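Petrobactin-binding protein YclQ (Bacillus subtilis subsp. subtilis str. 168, PDB 3GFV) binds iron-free and ferric petrobactin, and the precursor 3,4-dihydroxybenzoic acid, as the solute-binding protein of the YclNOPQ ABC transporter for ferric-petrobactin uptake. Local coordinates at residues A[106-109]-A[110-113]; A[88-91]-A[92-96]; A[121-125]-A[126-130]. One frame throughout, in Å; residues are numbered along the deposited sequence.

Interaction 1: residues A[106-109]-A[110-113]; sequences SESY and KEFS
K110 N gives its proton to a water at 2.8 Å, and that water donates to E107 O. The water thus ties the start of helix 109-115 to the 3-10 turn before it. E111 comes next, and its CB lies 3.5 Å from S108 O. F112 N donates to S108 O at 3.0 Å in a nearly straight bond (165°). S108 holds the N-cap position but makes no capping bond with its side chain. Instead, S108 CB rests 3.9 Å from F112 CE2. Helix 109-115 joins the parallel neighbours 98-101 and 118-120, a beta-alpha-beta crossover. The buried F112 ring packs on both strands, touching I99 and I101 of the first and T118 of the second. S113 N and S113 OG both donate to Y109 O at 2.9 Å. The two donors arrive from opposite faces of the carbonyl plane, and OG is turned away from its own carbonyl carbon (chi1 -66°). The Y109 ring, with CG anti to the backbone N (chi1 179°), reaches along the helix and places its centre under S113 OG, which stands 3.5 Å from the Y109 ring plane. A second water donates to S113 OG and also bonds Y109 OH. The double grip on Y109 O fixes the rotation of the S113 hydroxyl. Its proton is directed to the carbonyl and not to the ring face beneath it.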
loop_
_atom_site.group_PDB
_atom_site.type_symbol
_atom_site.label_atom_id
_atom_site.label_comp_id
_atom_site.label_asym_id
_atom_site.label_seq_id
_atom_site.Cartn_x
_atom_site.Cartn_y
_atom_site.Cartn_z
ATOM N N SER A 106 10.503 4.350 -9.875
ATOM C CA SER A 106 10.325 3.825 -11.240
ATOM C C SER A 106 11.337 4.378 -12.239
ATOM O O SER A 106 11.911 3.641 -13.049
ATOM C CB SER A 106 8.915 4.147 -11.749
ATOM O OG SER A 106 7.986 3.183 -11.300
ATOM N N GLU A 107 11.560 5.683 -12.173
ATOM C CA GLU A 107 12.493 6.329 -13.077
ATOM C C GLU A 107 13.964 6.064 -12.806
ATOM O O GLU A 107 14.814 6.461 -13.597
ATOM C CB GLU A 107 12.264 7.843 -13.073
ATOM C CG GLU A 107 11.594 8.359 -14.317
ATOM C CD GLU A 107 11.738 9.865 -14.426
ATOM O OE1 GLU A 107 12.529 10.332 -15.271
ATOM O OE2 GLU A 107 11.086 10.566 -13.631
ATOM N N SER A 108 14.282 5.419 -11.688
ATOM C CA SER A 108 15.682 5.130 -11.371
ATOM C C SER A 108 16.015 3.659 -11.596
ATOM O O SER A 108 17.057 3.181 -11.162
ATOM C CB SER A 108 16.012 5.524 -9.926
ATOM O OG SER A 108 16.002 6.937 -9.804
ATOM N N TYR A 109 15.118 2.953 -12.273
ATOM C CA TYR A 109 15.349 1.533 -12.579
ATOM C C TYR A 109 16.708 1.314 -13.246
ATOM O O TYR A 109 17.459 0.412 -12.875
ATOM C CB TYR A 109 14.226 0.994 -13.466
ATOM C CG TYR A 109 14.426 -0.468 -13.844
ATOM C CD1 TYR A 109 14.294 -1.469 -12.889
ATOM C CD2 TYR A 109 14.731 -0.838 -15.145
ATOM C CE1 TYR A 109 14.479 -2.819 -13.228
ATOM C CE2 TYR A 109 14.909 -2.179 -15.491
ATOM C CZ TYR A 109 14.783 -3.158 -14.526
ATOM O OH TYR A 109 14.946 -4.501 -14.861
ATOM N N LYS A 110 17.047 2.155 -14.219
ATOM C CA LYS A 110 18.315 1.979 -14.915
ATOM C C LYS A 110 19.509 2.133 -13.966
ATOM O O LYS A 110 20.495 1.400 -14.065
ATOM C CB LYS A 110 18.409 2.981 -16.067
ATOM C CG LYS A 110 19.701 2.964 -16.814
ATOM C CD LYS A 110 19.588 3.870 -18.039
ATOM C CE LYS A 110 20.943 4.125 -18.675
ATOM N NZ LYS A 110 20.783 4.904 -19.930
ATOM N N GLU A 111 19.418 3.104 -13.054
ATOM C CA GLU A 111 20.500 3.389 -12.108
ATOM C C GLU A 111 20.682 2.240 -11.105
ATOM O O GLU A 111 21.802 1.845 -10.777
ATOM C CB GLU A 111 20.235 4.717 -11.370
ATOM C CG GLU A 111 21.494 5.520 -11.055
ATOM C CD GLU A 111 21.234 6.834 -10.295
ATOM O OE1 GLU A 111 22.105 7.211 -9.476
ATOM O OE2 GLU A 111 20.186 7.493 -10.515
ATOM N N PHE A 112 19.569 1.710 -10.611
ATOM C CA PHE A 112 19.618 0.615 -9.656
ATOM C C PHE A 112 20.166 -0.643 -10.330
ATOM O O PHE A 112 20.928 -1.398 -9.725
ATOM C CB PHE A 112 18.217 0.341 -9.121
ATOM C CG PHE A 112 17.800 1.246 -7.967
ATOM C CD1 PHE A 112 18.500 1.225 -6.760
ATOM C CD2 PHE A 112 16.691 2.080 -8.084
ATOM C CE1 PHE A 112 18.093 2.022 -5.686
ATOM C CE2 PHE A 112 16.288 2.895 -7.019
ATOM C CZ PHE A 112 16.985 2.857 -5.823
ATOM N N SER A 113 19.772 -0.855 -11.584
ATOM C CA SER A 113 20.188 -2.045 -12.340
ATOM C C SER A 113 21.690 -2.112 -12.582
ATOM O O SER A 113 22.231 -3.196 -12.770
ATOM C CB SER A 113 19.457 -2.145 -13.677
ATOM O OG SER A 113 18.073 -2.359 -13.482
HETATM O O HOH W 1 15.486 4.096 -15.428
HETATM O O HOH W 2 17.612 -5.146 -13.301
#

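Interaction 2: residues A[88-91]-A[92-96]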
loop_
_atom_site.group_PDB
_atom_site.type_symbol
_atom_site.label_atom_id
_atom_site.label_comp_id
_atom_site.label_asym_id
_atom_site.label_seq_id
_atom_site.Cartn_x
_atom_site.Cartn_y
_atom_site.Cartn_z
ATOM N N PHE A 88 22.036 6.307 -3.230
ATOM C CA PHE A 88 22.564 5.337 -4.183
ATOM C C PHE A 88 23.969 4.851 -3.816
ATOM O O PHE A 88 24.308 3.692 -4.019
ATOM C CB PHE A 88 22.561 5.931 -5.593
ATOM C CG PHE A 88 21.188 6.042 -6.201
ATOM C CD1 PHE A 88 20.588 4.930 -6.781
ATOM C CD2 PHE A 88 20.497 7.251 -6.190
ATOM C CE1 PHE A 88 19.325 5.028 -7.340
ATOM C CE2 PHE A 88 19.220 7.358 -6.749
ATOM C CZ PHE A 88 18.636 6.233 -7.326
ATOM N N ASP A 89 24.804 5.739 -3.286
ATOM C CA ASP A 89 26.140 5.308 -2.888
ATOM C C ASP A 89 26.079 4.267 -1.780
ATOM O O ASP A 89 26.849 3.294 -1.773
ATOM C CB ASP A 89 26.955 6.505 -2.390
ATOM C CG ASP A 89 27.475 7.375 -3.521
ATOM O OD1 ASP A 89 27.242 7.046 -4.699
ATOM O OD2 ASP A 89 28.154 8.379 -3.224
ATOM N N LYS A 90 25.188 4.486 -0.819
ATOM C CA LYS A 90 25.036 3.534 0.262
ATOM C C LYS A 90 24.499 2.203 -0.262
ATOM O O LYS A 90 24.967 1.135 0.148
ATOM C CB LYS A 90 24.111 4.074 1.338
ATOM C CG LYS A 90 24.032 3.170 2.553
ATOM C CD LYS A 90 25.400 3.048 3.207
ATOM C CE LYS A 90 25.333 2.207 4.469
ATOM N NZ LYS A 90 26.597 2.302 5.255
ATOM N N VAL A 91 23.515 2.263 -1.156
ATOM C CA VAL A 91 23.018 1.034 -1.795
ATOM C C VAL A 91 24.177 0.227 -2.413
ATOM O O VAL A 91 24.301 -0.982 -2.170
ATOM C CB VAL A 91 21.917 1.303 -2.850
ATOM C CG1 VAL A 91 21.488 -0.023 -3.519
ATOM C CG2 VAL A 91 20.711 1.979 -2.198
ATOM N N ALA A 92 25.024 0.905 -3.190
ATOM C CA ALA A 92 26.170 0.285 -3.845
ATOM C C ALA A 92 27.148 -0.275 -2.815
ATOM O O ALA A 92 27.683 -1.366 -2.990
ATOM C CB ALA A 92 26.866 1.272 -4.766
ATOM N N GLU A 93 27.340 0.460 -1.721
ATOM C CA GLU A 93 28.267 0.036 -0.668
ATOM C C GLU A 93 27.896 -1.314 -0.046
ATOM O O GLU A 93 28.767 -2.074 0.389
ATOM C CB GLU A 93 28.344 1.118 0.410
ATOM C CG GLU A 93 29.139 0.758 1.653
ATOM C CD GLU A 93 29.096 1.873 2.695
ATOM O OE1 GLU A 93 28.906 3.047 2.302
ATOM O OE2 GLU A 93 29.248 1.578 3.901
ATOM N N LEU A 94 26.606 -1.614 -0.024
ATOM C CA LEU A 94 26.109 -2.849 0.563
ATOM C C LEU A 94 26.378 -4.072 -0.316
ATOM O O LEU A 94 26.222 -5.206 0.134
ATOM C CB LEU A 94 24.602 -2.733 0.834
ATOM C CG LEU A 94 24.185 -1.653 1.825
ATOM C CD1 LEU A 94 22.671 -1.494 1.832
ATOM C CD2 LEU A 94 24.674 -1.978 3.219
ATOM N N ASP A 95 26.778 -3.845 -1.565
ATOM C CA ASP A 95 27.012 -4.941 -2.501
ATOM C C ASP A 95 25.818 -5.896 -2.535
ATOM O O ASP A 95 25.959 -7.124 -2.367
ATOM C CB ASP A 95 28.285 -5.706 -2.134
ATOM C CG ASP A 95 28.745 -6.632 -3.247
ATOM O OD1 ASP A 95 28.399 -6.365 -4.422
ATOM O OD2 ASP A 95 29.447 -7.622 -2.946
ATOM N N PRO A 96 24.624 -5.342 -2.756
ATOM C CA PRO A 96 23.433 -6.194 -2.682
ATOM C C PRO A 96 23.345 -7.196 -3.832
ATOM O O PRO A 96 23.928 -6.987 -4.893
ATOM C CB PRO A 96 22.289 -5.188 -2.769
ATOM C CG PRO A 96 22.862 -4.037 -3.549
ATOM C CD PRO A 96 24.319 -3.962 -3.186
HETATM O O HOH W 3 28.163 4.561 5.352
#
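The E93 carboxylate receives K90 NZ from above its plane, 60° out of it. This salt bridge joins K90 NZ to E93 OE2 at 3.1 Å, across one helical turn. K90 bends at chi2 (62°), which turns the chain toward E93 and brings K90 CD to 3.6 Å from E93 OE1. A water accepts from K90 NZ and donates weakly to E93 OE1, so both carboxylate oxygens are linked to the lysine. The F88 ring meets the ring of F112 in helix 109-115. Further along, the helix ends. L94 N is shared between K90 O, close to the usual helical direction, and V91 O, which it meets from above the carbonyl plane; both lie at 3.2 Å. D95 then leaves the helix with positive phi (50°), and D95 N bonds A92 O at 3.0 Å. P96 has no N-H, so the bond to V91 O that would complete a Schellman motif cannot form. P96 CD makes a close contact with V91 O there instead, at 3.1 Å. The apolar pair that goes with that motif is present: V91 CG1 meets P96 CG at 4.2 Å. The chain then turns toward strand 98-101. V91 and P96 pack on I115 of helix 109-115, while L94 and P96 touch V38 of strand 37-39.

Interaction 3: residues A[121-125]-A[126-130]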
loop_
_atom_site.group_PDB
_atom_site.type_symbol
_atom_site.label_atom_id
_atom_site.label_comp_id
_atom_site.label_asym_id
_atom_site.label_seq_id
_atom_site.Cartn_x
_atom_site.Cartn_y
_atom_site.Cartn_z
ATOM N N LEU A 121 8.222 -4.318 -8.006
ATOM C CA LEU A 121 7.070 -5.036 -7.432
ATOM C C LEU A 121 5.999 -4.072 -6.888
ATOM O O LEU A 121 5.555 -4.199 -5.743
ATOM C CB LEU A 121 7.488 -5.959 -6.288
ATOM C CG LEU A 121 8.443 -7.098 -6.667
ATOM C CD1 LEU A 121 8.754 -7.979 -5.448
ATOM C CD2 LEU A 121 7.884 -7.945 -7.825
ATOM N N GLY A 122 5.567 -3.118 -7.687
ATOM C CA GLY A 122 4.440 -2.298 -7.243
ATOM C C GLY A 122 3.109 -2.797 -7.756
ATOM O O GLY A 122 3.024 -3.290 -8.873
ATOM N N VAL A 123 2.052 -2.629 -6.964
ATOM C CA VAL A 123 0.724 -3.010 -7.430
ATOM C C VAL A 123 0.281 -2.108 -8.577
ATOM O O VAL A 123 0.620 -0.916 -8.628
ATOM C CB VAL A 123 -0.340 -3.001 -6.298
ATOM C CG1 VAL A 123 -0.061 -4.124 -5.283
ATOM C CG2 VAL A 123 -0.408 -1.626 -5.619
ATOM N N ASP A 124 -0.467 -2.682 -9.506
ATOM C CA ASP A 124 -1.092 -1.897 -10.565
ATOM C C ASP A 124 -2.534 -1.693 -10.109
ATOM O O ASP A 124 -3.313 -2.649 -10.072
ATOM C CB ASP A 124 -1.013 -2.668 -11.894
ATOM C CG ASP A 124 -1.852 -2.040 -13.010
ATOM O OD1 ASP A 124 -2.556 -1.022 -12.775
ATOM O OD2 ASP A 124 -1.802 -2.585 -14.136
ATOM N N THR A 125 -2.894 -0.460 -9.745
ATOM C CA THR A 125 -4.210 -0.255 -9.131
ATOM C C THR A 125 -5.342 -0.421 -10.136
ATOM O O THR A 125 -6.513 -0.468 -9.764
ATOM C CB THR A 125 -4.310 1.094 -8.398
ATOM O OG1 THR A 125 -4.037 2.151 -9.322
ATOM C CG2 THR A 125 -3.309 1.147 -7.243
ATOM N N ALA A 126 -5.010 -0.520 -11.413
ATOM C CA ALA A 126 -6.038 -0.814 -12.401
ATOM C C ALA A 126 -6.313 -2.325 -12.446
ATOM O O ALA A 126 -7.325 -2.776 -12.994
ATOM C CB ALA A 126 -5.620 -0.295 -13.773
ATOM N N LYS A 127 -5.400 -3.102 -11.866
ATOM C CA LYS A 127 -5.498 -4.559 -11.840
ATOM C C LYS A 127 -4.993 -5.019 -10.490
ATOM O O LYS A 127 -3.966 -5.701 -10.409
ATOM C CB LYS A 127 -4.558 -5.187 -12.877
ATOM C CG LYS A 127 -4.913 -5.011 -14.328
ATOM C CD LYS A 127 -3.697 -5.382 -15.178
ATOM C CE LYS A 127 -4.091 -5.984 -16.513
ATOM N NZ LYS A 127 -5.027 -5.103 -17.271
ATOM N N TYR A 128 -5.677 -4.632 -9.424
ATOM C CA TYR A 128 -5.068 -4.730 -8.104
ATOM C C TYR A 128 -4.685 -6.185 -7.731
ATOM O O TYR A 128 -3.516 -6.474 -7.480
ATOM C CB TYR A 128 -5.948 -4.087 -7.021
ATOM C CG TYR A 128 -5.153 -3.792 -5.794
ATOM C CD1 TYR A 128 -4.750 -2.494 -5.495
ATOM C CD2 TYR A 128 -4.738 -4.823 -4.956
ATOM C CE1 TYR A 128 -3.979 -2.230 -4.375
ATOM C CE2 TYR A 128 -3.974 -4.573 -3.846
ATOM C CZ TYR A 128 -3.599 -3.283 -3.554
ATOM O OH TYR A 128 -2.840 -3.036 -2.439
HETATM N N MSE A 129 -5.659 -7.085 -7.703
HETATM C CA MSE A 129 -5.402 -8.427 -7.181
HETATM C C MSE A 129 -4.473 -9.220 -8.090
HETATM O O MSE A 129 -3.636 -9.995 -7.620
HETATM C CB MSE A 129 -6.718 -9.171 -6.923
HETATM C CG MSE A 129 -7.450 -8.668 -5.675
HETATM SE SE MSE A 129 -6.267 -8.493 -4.122
HETATM C CE MSE A 129 -5.962 -10.417 -3.758
ATOM N N GLU A 130 -4.601 -9.025 -9.398
ATOM C CA GLU A 130 -3.703 -9.697 -10.334
ATOM C C GLU A 130 -2.251 -9.350 -10.007
ATOM O O GLU A 130 -1.415 -10.245 -9.857
ATOM C CB GLU A 130 -4.031 -9.311 -11.777
ATOM C CG GLU A 130 -3.064 -9.867 -12.818
ATOM C CD GLU A 130 -3.453 -9.489 -14.244
ATOM O OE1 GLU A 130 -2.640 -8.836 -14.934
ATOM O OE2 GLU A 130 -4.576 -9.833 -14.671
HETATM O O HOH W 4 -8.078 -3.141 -9.658
#
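V123 lies over one face of the Y128 ring. V123 CG2 comes to 3.8 Å from Y128 CE1, and V123 CG1 reaches Y128 CZ at 4.0 Å. CB stands above the plane but is displaced toward the rim. The chi1 of Y128, -161°, points the ring away from its own N and under V123. The other contacts of this buried ring include M284 of helix 281-296 and V199 of a loop. D124 follows, and both its side chain and its backbone accept bonds. D124 OD1 takes the proton of A126 N at 2.9 Å, from above the carboxylate plane, which makes an Asx turn. D124 O accepts from K127 N at 2.8 Å, closing a type I beta turn over T125 and A126. These turns lead the chain from strand 118-120, an outer strand of the parallel sheet in the first lobe, into helix 128-142. In this binding-protein family one long helix, here 146-170, then crosses to the second lobe. D124 OD2 meets K127 through the aliphatic chain, 3.5 Å from K127 CD, while the ammonium lies farther off. Any charge attraction between them is therefore probably modest. D124 N bonds S131 OG in the first turn of helix 128-142. T125 OG1 bonds K190 O, beyond strand 183-187 in the second lobe's sheet. T125 O accepts from a water that in turn takes the proton of Y128 N at 2.8 Å, satisfying the first N-H of the helix.

How the interactions relate
Interactions 1 and 2 pack against each other; interaction 3 lies apart. Interactions 1 and 3 are surface contacts; interaction 2 is partly buried. F112 is the buried residue of interaction 1, and F112 CZ meets F88 CE1 of helix 88-93 at 3.5 Å. Interaction 3 is nearer the centre of the chain, about 20 Å from interaction 1 between centres. Interactions 1 and 3 flank strand 118-120: helix 109-115 leads into it, and 121-130 leads out toward helix 128-142. Their chemistry follows position. Interactions 1 and 3 form at helix starts and use waters to satisfy early N-H groups. Interaction 2 terminates a helix and adds a salt bridge.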